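Long-range contacts in lysosome-associated membrane glycoprotein 2 (Mus musculus, PDB 5GV3), which plays, as a full-length protein whose first luminal domain this is, an important role in lysosome biogenesis, pH regulation and autophagy, and inhibits the proton channel TMEM175: residues V109-N114 and Y131-V136; V68-N73 and H84-S89; M20-T25 and V136-W141; A58-Q63 and V72-E77. All coordinates share one frame; numbering follows the deposited sequence.

Interaction 1 of 4, residues V109-N114 and Y131-V136; sequences VKNPEN and YNLTPV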
# COMPACT_ATOMS: atom_id res chain seq x y z
N VAL A 109 2.59 6.54 -10.04
CA VAL A 109 3.80 5.75 -10.09
C VAL A 109 3.43 4.29 -9.91
O VAL A 109 2.63 3.95 -9.03
CB VAL A 109 4.82 6.19 -9.04
CG1 VAL A 109 6.09 5.36 -9.13
CG2 VAL A 109 5.14 7.67 -9.23
N LYS A 110 3.98 3.44 -10.76
CA LYS A 110 3.67 2.02 -10.70
C LYS A 110 4.85 1.25 -10.11
O LYS A 110 6.01 1.55 -10.37
CB LYS A 110 3.30 1.52 -12.10
CG LYS A 110 2.28 0.39 -12.12
CD LYS A 110 1.75 0.19 -13.53
CE LYS A 110 0.89 1.38 -13.96
NZ LYS A 110 0.11 1.12 -15.20
N ASN A 111 4.53 0.23 -9.33
CA ASN A 111 5.54 -0.61 -8.70
C ASN A 111 5.59 -1.95 -9.43
O ASN A 111 4.57 -2.62 -9.57
CB ASN A 111 5.21 -0.81 -7.22
CG ASN A 111 6.35 -1.43 -6.43
OD1 ASN A 111 7.03 -2.34 -6.91
ND2 ASN A 111 6.56 -0.94 -5.21
N PRO A 112 6.77 -2.32 -9.94
CA PRO A 112 6.95 -3.56 -10.70
C PRO A 112 6.93 -4.81 -9.84
O PRO A 112 6.87 -5.91 -10.38
CB PRO A 112 8.33 -3.39 -11.35
CG PRO A 112 8.67 -1.92 -11.20
CD PRO A 112 8.00 -1.50 -9.94
N GLU A 113 6.97 -4.64 -8.52
CA GLU A 113 7.01 -5.77 -7.60
C GLU A 113 5.83 -6.70 -7.84
O GLU A 113 4.70 -6.26 -8.06
CB GLU A 113 7.04 -5.31 -6.14
CG GLU A 113 7.20 -6.43 -5.12
CD GLU A 113 8.49 -7.22 -5.30
OE1 GLU A 113 9.53 -6.60 -5.59
OE2 GLU A 113 8.46 -8.46 -5.16
N ASN A 114 6.11 -7.99 -7.83
CA ASN A 114 5.10 -9.03 -7.86
C ASN A 114 5.53 -10.08 -6.86
O ASN A 114 6.38 -10.92 -7.14
CB ASN A 114 4.95 -9.62 -9.26
CG ASN A 114 3.76 -10.56 -9.38
OD1 ASN A 114 3.44 -11.31 -8.45
ND2 ASN A 114 3.08 -10.52 -10.52
N TYR A 131 11.24 0.78 -1.78
CA TYR A 131 11.21 0.71 -3.24
C TYR A 131 11.51 2.08 -3.83
O TYR A 131 10.75 3.04 -3.65
CB TYR A 131 9.86 0.18 -3.72
CG TYR A 131 9.57 -1.20 -3.19
CD1 TYR A 131 8.95 -1.38 -1.96
CD2 TYR A 131 9.95 -2.34 -3.90
CE1 TYR A 131 8.70 -2.64 -1.46
CE2 TYR A 131 9.70 -3.60 -3.41
CZ TYR A 131 9.08 -3.75 -2.18
OH TYR A 131 8.82 -5.01 -1.68
N ASN A 132 12.64 2.18 -4.51
CA ASN A 132 13.05 3.44 -5.12
C ASN A 132 12.43 3.57 -6.51
O ASN A 132 12.92 2.99 -7.48
CB ASN A 132 14.57 3.52 -5.19
CG ASN A 132 15.21 3.34 -3.83
OD1 ASN A 132 15.29 4.28 -3.03
ND2 ASN A 132 15.66 2.12 -3.54
N LEU A 133 11.32 4.30 -6.58
CA LEU A 133 10.60 4.50 -7.83
C LEU A 133 10.55 5.98 -8.19
O LEU A 133 9.50 6.62 -8.09
CB LEU A 133 9.18 3.93 -7.73
CG LEU A 133 9.02 2.51 -7.18
CD1 LEU A 133 7.55 2.16 -6.97
CD2 LEU A 133 9.69 1.49 -8.09
N THR A 134 11.70 6.52 -8.61
CA THR A 134 11.85 7.93 -8.97
C THR A 134 10.67 8.46 -9.78
O THR A 134 10.28 7.86 -10.77
CB THR A 134 13.15 8.13 -9.77
OG1 THR A 134 14.27 7.71 -8.98
CG2 THR A 134 13.33 9.59 -10.19
N PRO A 135 10.09 9.60 -9.35
CA PRO A 135 10.48 10.50 -8.25
C PRO A 135 9.89 10.14 -6.89
O PRO A 135 9.77 11.03 -6.05
CB PRO A 135 9.91 11.84 -8.71
CG PRO A 135 8.64 11.45 -9.40
CD PRO A 135 8.89 10.10 -10.05
N VAL A 136 9.55 8.88 -6.67
CA VAL A 136 8.92 8.51 -5.40
C VAL A 136 9.67 7.39 -4.69
O VAL A 136 9.97 6.35 -5.27
CB VAL A 136 7.46 8.05 -5.63
CG1 VAL A 136 6.83 7.67 -4.31
CG2 VAL A 136 6.64 9.16 -6.30

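Interaction 2 of 4, residues V68-N73 and H84-S89; sequences VSWAVN and HDIVLS. With NAG (2-acetamido-2-deoxy-beta-D-glucopyranose), chain O.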
# COMPACT_ATOMS: atom_id res chain seq x y z
N VAL A 68 -3.41 12.11 -2.03
CA VAL A 68 -2.80 10.82 -2.25
C VAL A 68 -3.76 9.66 -2.12
O VAL A 68 -4.52 9.56 -1.17
CB VAL A 68 -1.64 10.61 -1.25
CG1 VAL A 68 -1.08 9.22 -1.35
CG2 VAL A 68 -0.55 11.64 -1.48
N SER A 69 -3.72 8.78 -3.12
CA SER A 69 -4.47 7.54 -3.07
C SER A 69 -3.47 6.42 -3.34
O SER A 69 -2.41 6.64 -3.92
CB SER A 69 -5.60 7.53 -4.10
OG SER A 69 -5.10 7.63 -5.41
N TRP A 70 -3.80 5.21 -2.88
CA TRP A 70 -2.88 4.09 -2.95
C TRP A 70 -3.67 2.81 -3.07
O TRP A 70 -4.74 2.67 -2.47
CB TRP A 70 -1.98 4.07 -1.71
CG TRP A 70 -0.99 2.94 -1.66
CD1 TRP A 70 0.28 2.95 -2.14
CD2 TRP A 70 -1.21 1.63 -1.11
NE1 TRP A 70 0.88 1.73 -1.92
CE2 TRP A 70 -0.02 0.91 -1.29
CE3 TRP A 70 -2.30 1.01 -0.49
CZ2 TRP A 70 0.12 -0.42 -0.87
CZ3 TRP A 70 -2.15 -0.31 -0.06
CH2 TRP A 70 -0.95 -1.00 -0.25
N ALA A 71 -3.17 1.87 -3.86
CA ALA A 71 -3.90 0.62 -4.09
C ALA A 71 -2.95 -0.56 -4.28
O ALA A 71 -1.78 -0.37 -4.61
CB ALA A 71 -4.81 0.77 -5.31
N VAL A 72 -3.48 -1.76 -4.09
CA VAL A 72 -2.71 -2.99 -4.27
C VAL A 72 -3.63 -4.14 -4.69
O VAL A 72 -4.80 -4.18 -4.32
CB VAL A 72 -1.92 -3.37 -2.98
CG1 VAL A 72 -2.85 -3.51 -1.78
CG2 VAL A 72 -1.08 -4.64 -3.19
N ASN A 73 -3.09 -5.05 -5.49
CA ASN A 73 -3.81 -6.25 -5.91
C ASN A 73 -3.34 -7.49 -5.23
O ASN A 73 -2.15 -7.68 -5.01
CB ASN A 73 -3.64 -6.51 -7.40
CG ASN A 73 -4.68 -5.88 -8.24
OD1 ASN A 73 -5.75 -5.48 -7.76
ND2 ASN A 73 -4.40 -5.81 -9.53
N HIS A 84 0.49 -7.65 -6.09
CA HIS A 84 0.80 -7.14 -7.41
C HIS A 84 0.16 -5.76 -7.65
O HIS A 84 -0.74 -5.36 -6.91
CB HIS A 84 0.35 -8.20 -8.43
CG HIS A 84 0.43 -7.77 -9.86
ND1 HIS A 84 1.55 -7.18 -10.40
CD2 HIS A 84 -0.46 -7.88 -10.87
CE1 HIS A 84 1.34 -6.92 -11.68
NE2 HIS A 84 0.12 -7.32 -11.98
N ASP A 85 0.62 -5.04 -8.67
CA ASP A 85 0.01 -3.78 -9.08
C ASP A 85 -0.10 -2.76 -7.95
O ASP A 85 -1.15 -2.15 -7.76
CB ASP A 85 -1.38 -4.01 -9.66
CG ASP A 85 -1.37 -4.91 -10.88
OD1 ASP A 85 -0.48 -4.76 -11.73
OD2 ASP A 85 -2.26 -5.76 -10.98
N ILE A 86 0.97 -2.57 -7.20
CA ILE A 86 0.98 -1.53 -6.20
C ILE A 86 1.08 -0.20 -6.93
O ILE A 86 2.00 0.02 -7.71
CB ILE A 86 2.14 -1.69 -5.21
CG1 ILE A 86 2.05 -3.03 -4.50
CG2 ILE A 86 2.13 -0.54 -4.20
CD1 ILE A 86 3.25 -3.34 -3.62
N VAL A 87 0.11 0.67 -6.69
CA VAL A 87 0.04 1.95 -7.39
C VAL A 87 -0.18 3.10 -6.42
O VAL A 87 -1.06 3.05 -5.55
CB VAL A 87 -1.08 1.96 -8.44
CG1 VAL A 87 -1.25 3.34 -9.02
CG2 VAL A 87 -0.80 0.94 -9.53
N LEU A 88 0.61 4.15 -6.58
CA LEU A 88 0.44 5.39 -5.83
C LEU A 88 0.03 6.50 -6.78
O LEU A 88 0.64 6.68 -7.84
CB LEU A 88 1.72 5.77 -5.10
CG LEU A 88 1.71 7.08 -4.33
CD1 LEU A 88 0.93 6.91 -3.05
CD2 LEU A 88 3.12 7.55 -4.03
N SER A 89 -1.02 7.24 -6.43
CA SER A 89 -1.41 8.42 -7.19
C SER A 89 -1.36 9.63 -6.29
O SER A 89 -1.89 9.62 -5.18
CB SER A 89 -2.81 8.26 -7.79
OG SER A 89 -2.86 7.13 -8.64
C1 NAG O . -5.23 -5.26 -10.55
C2 NAG O . -6.02 -6.34 -11.31
C3 NAG O . -6.79 -5.70 -12.47
C4 NAG O . -7.60 -4.51 -11.98
C5 NAG O . -6.70 -3.56 -11.18
C6 NAG O . -7.43 -2.38 -10.57
C7 NAG O . -5.53 -8.58 -12.23
C8 NAG O . -4.45 -9.51 -12.68
N2 NAG O . -5.12 -7.38 -11.79
O3 NAG O . -7.64 -6.66 -13.08
O4 NAG O . -8.16 -3.80 -13.08
O5 NAG O . -6.11 -4.28 -10.09
O6 NAG O . -6.59 -1.70 -9.65
O7 NAG O . -6.71 -8.89 -12.26

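Interaction 3 of 4, residues M20-T25 and V136-W141; sequences MNFTIT and VVQKYW. With NAG (2-acetamido-2-deoxy-beta-D-glucopyranose), chain M; NAG (2-acetamido-2-deoxy-beta-D-glucopyranose), chain P.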
# COMPACT_ATOMS: atom_id res chain seq x y z
N MET A 20 3.07 2.76 6.19
CA MET A 20 3.74 3.23 4.96
C MET A 20 3.94 4.73 4.91
O MET A 20 3.16 5.49 5.49
CB MET A 20 2.95 2.76 3.73
CG MET A 20 1.47 3.18 3.72
SD MET A 20 0.57 2.89 2.17
CE MET A 20 1.00 1.25 1.80
N ASN A 21 5.01 5.16 4.26
CA ASN A 21 5.18 6.57 3.96
C ASN A 21 5.81 6.72 2.57
O ASN A 21 6.35 5.75 2.00
CB ASN A 21 5.91 7.34 5.10
CG ASN A 21 7.38 6.96 5.30
OD1 ASN A 21 8.04 6.41 4.42
ND2 ASN A 21 7.88 7.31 6.49
N PHE A 22 5.65 7.90 1.99
CA PHE A 22 6.06 8.17 0.62
C PHE A 22 6.87 9.45 0.53
O PHE A 22 6.41 10.52 0.90
CB PHE A 22 4.84 8.29 -0.29
CG PHE A 22 3.97 7.07 -0.28
CD1 PHE A 22 4.39 5.90 -0.88
CD2 PHE A 22 2.74 7.09 0.35
CE1 PHE A 22 3.59 4.77 -0.86
CE2 PHE A 22 1.94 5.96 0.38
CZ PHE A 22 2.36 4.80 -0.22
N THR A 23 8.10 9.32 0.03
CA THR A 23 8.95 10.48 -0.16
C THR A 23 8.84 10.92 -1.61
O THR A 23 9.29 10.21 -2.51
CB THR A 23 10.40 10.18 0.23
OG1 THR A 23 10.43 9.66 1.57
CG2 THR A 23 11.24 11.43 0.18
N ILE A 24 8.21 12.07 -1.84
CA ILE A 24 7.93 12.53 -3.19
C ILE A 24 8.71 13.79 -3.56
O ILE A 24 8.70 14.78 -2.82
CB ILE A 24 6.43 12.82 -3.39
CG1 ILE A 24 5.60 11.58 -3.04
CG2 ILE A 24 6.14 13.29 -4.83
CD1 ILE A 24 4.11 11.81 -3.06
N THR A 25 9.40 13.74 -4.70
CA THR A 25 10.06 14.91 -5.25
C THR A 25 9.22 15.47 -6.39
O THR A 25 8.87 14.74 -7.31
CB THR A 25 11.48 14.59 -5.77
OG1 THR A 25 12.25 14.00 -4.72
CG2 THR A 25 12.18 15.87 -6.24
N VAL A 136 9.55 8.88 -6.67
CA VAL A 136 8.92 8.51 -5.40
C VAL A 136 9.67 7.39 -4.69
O VAL A 136 9.97 6.35 -5.27
CB VAL A 136 7.46 8.05 -5.63
CG1 VAL A 136 6.83 7.67 -4.31
CG2 VAL A 136 6.64 9.16 -6.30
N VAL A 137 10.00 7.61 -3.42
CA VAL A 137 10.52 6.54 -2.58
C VAL A 137 9.41 6.00 -1.68
O VAL A 137 8.88 6.74 -0.84
CB VAL A 137 11.72 7.02 -1.75
CG1 VAL A 137 12.15 5.95 -0.75
CG2 VAL A 137 12.88 7.40 -2.66
N GLN A 138 9.06 4.73 -1.86
CA GLN A 138 8.01 4.09 -1.07
C GLN A 138 8.61 3.24 0.04
O GLN A 138 9.52 2.44 -0.20
CB GLN A 138 7.11 3.24 -1.96
CG GLN A 138 6.57 4.00 -3.17
CD GLN A 138 5.73 3.15 -4.09
OE1 GLN A 138 5.49 1.97 -3.82
NE2 GLN A 138 5.26 3.74 -5.18
N LYS A 139 8.12 3.42 1.26
CA LYS A 139 8.56 2.60 2.38
C LYS A 139 7.38 1.91 3.05
O LYS A 139 6.36 2.54 3.34
CB LYS A 139 9.34 3.44 3.40
CG LYS A 139 10.72 3.89 2.91
CD LYS A 139 11.46 4.66 4.00
CE LYS A 139 12.85 5.08 3.55
NZ LYS A 139 13.71 3.90 3.29
N TYR A 140 7.52 0.60 3.28
CA TYR A 140 6.48 -0.22 3.91
C TYR A 140 7.09 -1.00 5.07
O TYR A 140 8.20 -1.50 4.95
CB TYR A 140 5.87 -1.20 2.90
CG TYR A 140 5.40 -0.58 1.61
CD1 TYR A 140 4.13 -0.05 1.49
CD2 TYR A 140 6.24 -0.51 0.50
CE1 TYR A 140 3.70 0.52 0.30
CE2 TYR A 140 5.81 0.06 -0.70
CZ TYR A 140 4.53 0.57 -0.78
OH TYR A 140 4.06 1.15 -1.94
N TRP A 141 6.37 -1.08 6.20
CA TRP A 141 6.84 -1.88 7.33
C TRP A 141 5.73 -2.26 8.32
O TRP A 141 4.58 -1.87 8.14
CB TRP A 141 7.96 -1.13 8.07
CG TRP A 141 7.51 0.07 8.90
CD1 TRP A 141 7.29 0.10 10.25
CD2 TRP A 141 7.27 1.40 8.42
NE1 TRP A 141 6.92 1.37 10.64
CE2 TRP A 141 6.90 2.18 9.54
CE3 TRP A 141 7.32 2.01 7.16
CZ2 TRP A 141 6.58 3.54 9.42
CZ3 TRP A 141 7.01 3.35 7.05
CH2 TRP A 141 6.64 4.10 8.17
C1 NAG M . 9.23 7.09 6.97
C2 NAG M . 9.56 7.94 8.20
C3 NAG M . 11.00 7.69 8.64
C4 NAG M . 11.25 6.20 8.83
C5 NAG M . 10.84 5.43 7.58
C6 NAG M . 10.94 3.93 7.76
C7 NAG M . 8.39 10.08 8.54
C8 NAG M . 8.31 11.52 8.15
N2 NAG M . 9.35 9.36 7.94
O3 NAG M . 11.26 8.38 9.86
O4 NAG M . 12.62 5.97 9.12
O5 NAG M . 9.47 5.71 7.27
O6 NAG M . 9.96 3.48 8.69
O7 NAG M . 7.63 9.58 9.36
C1 NAG P . 13.16 18.83 -11.00
C2 NAG P . 12.12 17.91 -11.62
C3 NAG P . 12.28 17.85 -13.14
C4 NAG P . 12.30 19.25 -13.73
C5 NAG P . 13.39 20.07 -13.05
C6 NAG P . 13.45 21.50 -13.55
C7 NAG P . 11.44 16.14 -10.05
C8 NAG P . 11.67 14.72 -9.62
N2 NAG P . 12.21 16.57 -11.06
O3 NAG P . 11.19 17.12 -13.68
O4 NAG P . 12.57 19.18 -15.13
O5 NAG P . 13.12 20.13 -11.64
O6 NAG P . 14.12 22.32 -12.60
O7 NAG P . 10.60 16.86 -9.51
O HOH W 1 9.38 7.13 1.89

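Interaction 4 of 4, residues A58-Q63 and V72-E77; sequences AKIMIQ and VNFTKE. With NAG (2-acetamido-2-deoxy-beta-D-glucopyranose), chain O.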
# COMPACT_ATOMS: atom_id res chain seq x y z
N ALA A 58 -9.49 -9.87 -4.49
CA ALA A 58 -9.41 -8.92 -3.34
C ALA A 58 -8.37 -7.80 -3.40
O ALA A 58 -7.18 -8.05 -3.58
CB ALA A 58 -9.19 -9.69 -2.09
N LYS A 59 -8.85 -6.57 -3.37
CA LYS A 59 -7.99 -5.38 -3.41
C LYS A 59 -8.06 -4.50 -2.15
O LYS A 59 -9.05 -4.50 -1.41
CB LYS A 59 -8.33 -4.53 -4.64
CG LYS A 59 -9.75 -3.94 -4.70
CD LYS A 59 -10.03 -3.18 -6.02
CE LYS A 59 -11.51 -2.77 -6.11
NZ LYS A 59 -11.87 -2.08 -7.39
N ILE A 60 -7.01 -3.73 -1.94
CA ILE A 60 -7.02 -2.71 -0.92
C ILE A 60 -6.81 -1.35 -1.55
O ILE A 60 -5.92 -1.17 -2.39
CB ILE A 60 -5.95 -2.94 0.15
CG1 ILE A 60 -6.33 -4.13 1.04
CG2 ILE A 60 -5.75 -1.71 1.00
CD1 ILE A 60 -5.21 -4.53 1.98
N MET A 61 -7.64 -0.39 -1.15
CA MET A 61 -7.50 0.98 -1.59
C MET A 61 -7.43 1.94 -0.41
O MET A 61 -8.19 1.81 0.54
CB MET A 61 -8.65 1.36 -2.52
CG MET A 61 -8.74 0.47 -3.75
SD MET A 61 -10.12 0.90 -4.82
CE MET A 61 -9.59 2.51 -5.39
N ILE A 62 -6.47 2.85 -0.43
CA ILE A 62 -6.30 3.81 0.65
C ILE A 62 -6.38 5.23 0.10
O ILE A 62 -5.71 5.55 -0.87
CB ILE A 62 -4.97 3.59 1.38
CG1 ILE A 62 -4.92 2.18 1.98
CG2 ILE A 62 -4.77 4.66 2.44
CD1 ILE A 62 -5.95 1.93 3.10
N GLN A 63 -7.20 6.08 0.71
CA GLN A 63 -7.24 7.49 0.32
C GLN A 63 -6.81 8.35 1.49
O GLN A 63 -7.08 8.04 2.65
CB GLN A 63 -8.63 7.92 -0.16
CG GLN A 63 -9.28 6.98 -1.15
CD GLN A 63 -9.86 5.74 -0.48
OE1 GLN A 63 -10.39 5.81 0.62
NE2 GLN A 63 -9.74 4.60 -1.14
N VAL A 72 -3.48 -1.76 -4.09
CA VAL A 72 -2.71 -2.99 -4.27
C VAL A 72 -3.63 -4.14 -4.69
O VAL A 72 -4.80 -4.18 -4.32
CB VAL A 72 -1.92 -3.37 -2.98
CG1 VAL A 72 -2.85 -3.51 -1.78
CG2 VAL A 72 -1.08 -4.64 -3.19
N ASN A 73 -3.09 -5.05 -5.49
CA ASN A 73 -3.81 -6.25 -5.91
C ASN A 73 -3.34 -7.49 -5.23
O ASN A 73 -2.15 -7.68 -5.01
CB ASN A 73 -3.64 -6.51 -7.40
CG ASN A 73 -4.68 -5.88 -8.24
OD1 ASN A 73 -5.75 -5.48 -7.76
ND2 ASN A 73 -4.40 -5.81 -9.53
N PHE A 74 -4.30 -8.36 -4.96
CA PHE A 74 -4.02 -9.72 -4.53
C PHE A 74 -4.75 -10.67 -5.47
O PHE A 74 -5.96 -10.62 -5.58
CB PHE A 74 -4.45 -9.94 -3.07
CG PHE A 74 -3.98 -8.87 -2.12
CD1 PHE A 74 -2.68 -8.89 -1.61
CD2 PHE A 74 -4.83 -7.85 -1.71
CE1 PHE A 74 -2.24 -7.91 -0.73
CE2 PHE A 74 -4.39 -6.87 -0.83
CZ PHE A 74 -3.09 -6.90 -0.34
N THR A 75 -3.99 -11.49 -6.20
CA THR A 75 -4.58 -12.41 -7.17
C THR A 75 -4.32 -13.86 -6.77
O THR A 75 -3.17 -14.27 -6.66
CB THR A 75 -4.05 -12.19 -8.59
OG1 THR A 75 -4.37 -10.86 -9.02
CG2 THR A 75 -4.68 -13.19 -9.54
N LYS A 76 -5.38 -14.63 -6.59
CA LYS A 76 -5.25 -15.96 -6.02
C LYS A 76 -4.76 -17.00 -7.04
O LYS A 76 -5.22 -17.03 -8.17
CB LYS A 76 -6.58 -16.41 -5.42
CG LYS A 76 -6.51 -17.74 -4.70
CD LYS A 76 -7.79 -18.04 -3.95
CE LYS A 76 -7.76 -19.44 -3.36
NZ LYS A 76 -8.82 -19.64 -2.34
N GLU A 77 -3.79 -17.80 -6.61
CA GLU A 77 -3.27 -18.98 -7.33
C GLU A 77 -2.44 -18.65 -8.57
O GLU A 77 -2.54 -19.31 -9.60
CB GLU A 77 -4.41 -19.94 -7.65
CG GLU A 77 -4.90 -20.68 -6.41
CD GLU A 77 -6.01 -21.66 -6.70
OE1 GLU A 77 -6.30 -21.89 -7.90
OE2 GLU A 77 -6.60 -22.20 -5.74
C1 NAG O . -5.23 -5.26 -10.55
C2 NAG O . -6.02 -6.34 -11.31
C3 NAG O . -6.79 -5.70 -12.47
C4 NAG O . -7.60 -4.51 -11.98
C5 NAG O . -6.70 -3.56 -11.18
C6 NAG O . -7.43 -2.38 -10.57
C7 NAG O . -5.53 -8.58 -12.23
C8 NAG O . -4.45 -9.51 -12.68
N2 NAG O . -5.12 -7.38 -11.79
O3 NAG O . -7.64 -6.66 -13.08
O4 NAG O . -8.16 -3.80 -13.08
O5 NAG O . -6.11 -4.28 -10.09
O6 NAG O . -6.59 -1.70 -9.65
O7 NAG O . -6.71 -8.89 -12.26

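Interaction 1 of 4, residues V109-N114 and Y131-V136
Asn111 swings its CG away from its own backbone N (chi1 -168°), while Tyr131 directs its ring opposite its carbonyl carbon, and these two choices carry the amide over one face of the phenol. The Asn111 ND2 lies 3.6 Å from Tyr131 CG, with amide and ring planes 67° apart, so this is a tilted polar group over an aromatic face and not a flat stack. The amide is held from its other end: Asn111 OD1 accepts the Glu113 N-H at 2.8 Å, which closes an Asx turn. Its ND2 also makes a weak hydrogen bond to Gln138 OE1 on the next strand. Glu113 bends at its second torsion and brings OE1 to the ring edge, 3.7 Å from Tyr131 CE2.

Leu133 fills the middle of the contact with its two branches spread. CD1 meets the Asn111 amide, while CD2 rests 3.9 Å from Pro112 CD. Val109 straddles the remaining part: its CG1 approaches Leu133 CB at 3.7 Å, and its CG2 reaches Val136 CG2 at 3.6 Å. No hydrogen bond joins the two segments, and the attachment relies on apolar packing and the amide-ring contact. Leu133 and Val136 exchange backbone hydrogen bonds around Thr134 and Pro135, with a cis peptide before the proline. The result is an edge strand, 106-117, resting against a tight two-residue beta hairpin with a type VI turn, at a junction between the two sheets of the beta-prism fold described for LAMP luminal domains.

Interaction 2 of 4, residues V68-N73 and H84-S89
Trp70 extends its indole beside Ile86, whose CG2 lies 3.5 Å from Trp70 NE1 at a slant to the ring. The two residues belong to a beta hairpin, strands 68-76 and 81-91, which run antiparallel with a beta bulge near the glycosylated end. Trp70 and Leu88 are on the same face; with CG trans to the backbone N (chi1 180°) the Trp70 indole is laid against Ile86. Leu88 CD1 approaches the ring at its edge and, from its other side, packs 3.5 Å from Val68 CG1. Further along, Val72 CG2 runs beside Ile86 CG1, 3.8 Å apart. The indole N-H hydrogen-bonds Tyr140 OH of the facing sheet, which satisfies a buried donor, and Phe22 meets the same ring system.

Paired backbone hydrogen bonds join Ser69 with Ser89, then Ala71 with Val87. The register then slips by one, so Asn73 pairs with His84 and Asp85 becomes the extra residue. Asp85 adopts a left-handed backbone conformation (phi 54°), which turns its carboxylate toward the Asn73 amide across the strands. Asn73 carries the N-linked sugar, its ND2 joined to NAG C1 by a 1.4 Å covalent bond. The bulge thus sets a charged group beside the glycan linkage and probably limits rotation of the amide. Asn73 ND2 donates to Asp85 OD2 at 2.6 Å through the lone pair anti to the other oxygen, with the N-H bent to 137°, and NAG N2 adds a weak bond to that same Asp85 OD2 at 3.4 Å.

Interaction 3 of 4, residues M20-T25 and V136-W141
Gln138 leaves its strand beside the Phe22 ring with CG opposite its carbonyl carbon (chi1 -52°), and the extended chain follows that ring. CB stands 4.0 Å from Phe22 CD1, and CG comes closer, at 3.7 Å, meeting the ring edge in its plane. CD is 4.2 Å from Phe22 CE1, and the amide plane stands perpendicular (90°) to the phenyl ring. At the tip, OE1 takes a short hydrogen bond of 2.5 Å from Tyr140 OH, which comes from above the carbonyl plane, while NE2 packs on Leu133. Tyr140 OH also sits at the edge of the Phe22 ring, so the phenol oxygen meets both an amide and an aromatic rim.

The opposite sheet face carries sugar. Asn21 ND2 is covalently linked to NAG C1 (chain M), and the sugar's O6 sits over the six-membered ring of the Trp141 indole, nearly equidistant from its six atoms. Lys139 lays its CD 3.7 Å from NAG C5, then bends away so that NZ reaches Thr130. A water bridges the strands, 3.0 Å from Asn21 OD1 and 2.8 Å from Val137 O. Backbone hydrogen bonds pair Asn21 with Lys139 and Thr23 with Val137 in regular antiparallel fashion.

Within the sheet, strand 32-39 flanks strand 11-28, with Thr37 bonding the Thr23 hydroxyl, and strand 129-133 flanks strand 136-146. The face bearing Phe22 and Tyr140 packs on Leu88 and Ile86 of strand 81-91.

Interaction 4 of 4, residues A58-Q63 and V72-E77
Phe74 and Ile60 are set at a slant, the phenyl ring offering its edge to the aliphatic chain. Ile60 CD1 lies 3.7 Å from Phe74 CE2, near the ring plane. Phe74 comes to this place because its CG lies opposite its carbonyl carbon (chi1 -49°), which turns the ring back toward residues 58-60. The Ala58 carbonyl oxygen also meets the ring edge, next to CD2, an approach that would set the weakly positive ring rim against the oxygen. Val72 adds its CG1, wedged between its own backbone N and carbonyl carbon, and places it 3.7 Å from Ile60 CB. On this apolar side Leu14 of strand 11-28 packs on Ile60 and Phe74, and Val72 packs on Ile83 and Ile86 of strand 81-91.

Lys59 and Asn73 occupy the other face. The lysine chain runs extended, carrying NZ off from strand 68-76, while the glycan on Asn73 extends on that same side, with NAG C8 3.9 Å from Thr75 OG1.

The backbones form an antiparallel hairpin, strands 59-64 and 68-76. Val72 N donates to Ile60 O at 3.0 Å, and Ile60 N returns a longer bond to Val72 O at 3.3 Å. Beyond them Phe74 N reaches Ala58 O only weakly, at 3.2 Å with a bent N-H. The cross-strand grip therefore depends on main-chain bonds and hydrophobic packing, with the polar and sugar-bearing groups kept on the other face.

Overall arrangement
Interactions 2 and 4 build one sheet, interaction 3 the other, and interaction 1 packs one against the other. Interactions 4 and 2 share strand 68-76 and the glycan on Asn73, their centres about 9 Å apart; strand 81-91 pairs with the next strand, 106-117, the edge used by interaction 1. Interaction 3 shares Val136 with interaction 1, about 9 Å between centres. Along the chain, interaction 3 pairs an early strand with a late one and encloses the rest. Interactions 2 and 3 touch directly through Trp70, about 12 Å between centres, whereas 3 and 4 lie about 19 Å apart. Together they combine a shared hydrophobic interior with sugar-bearing outer faces, as suits a glycosylated luminal domain.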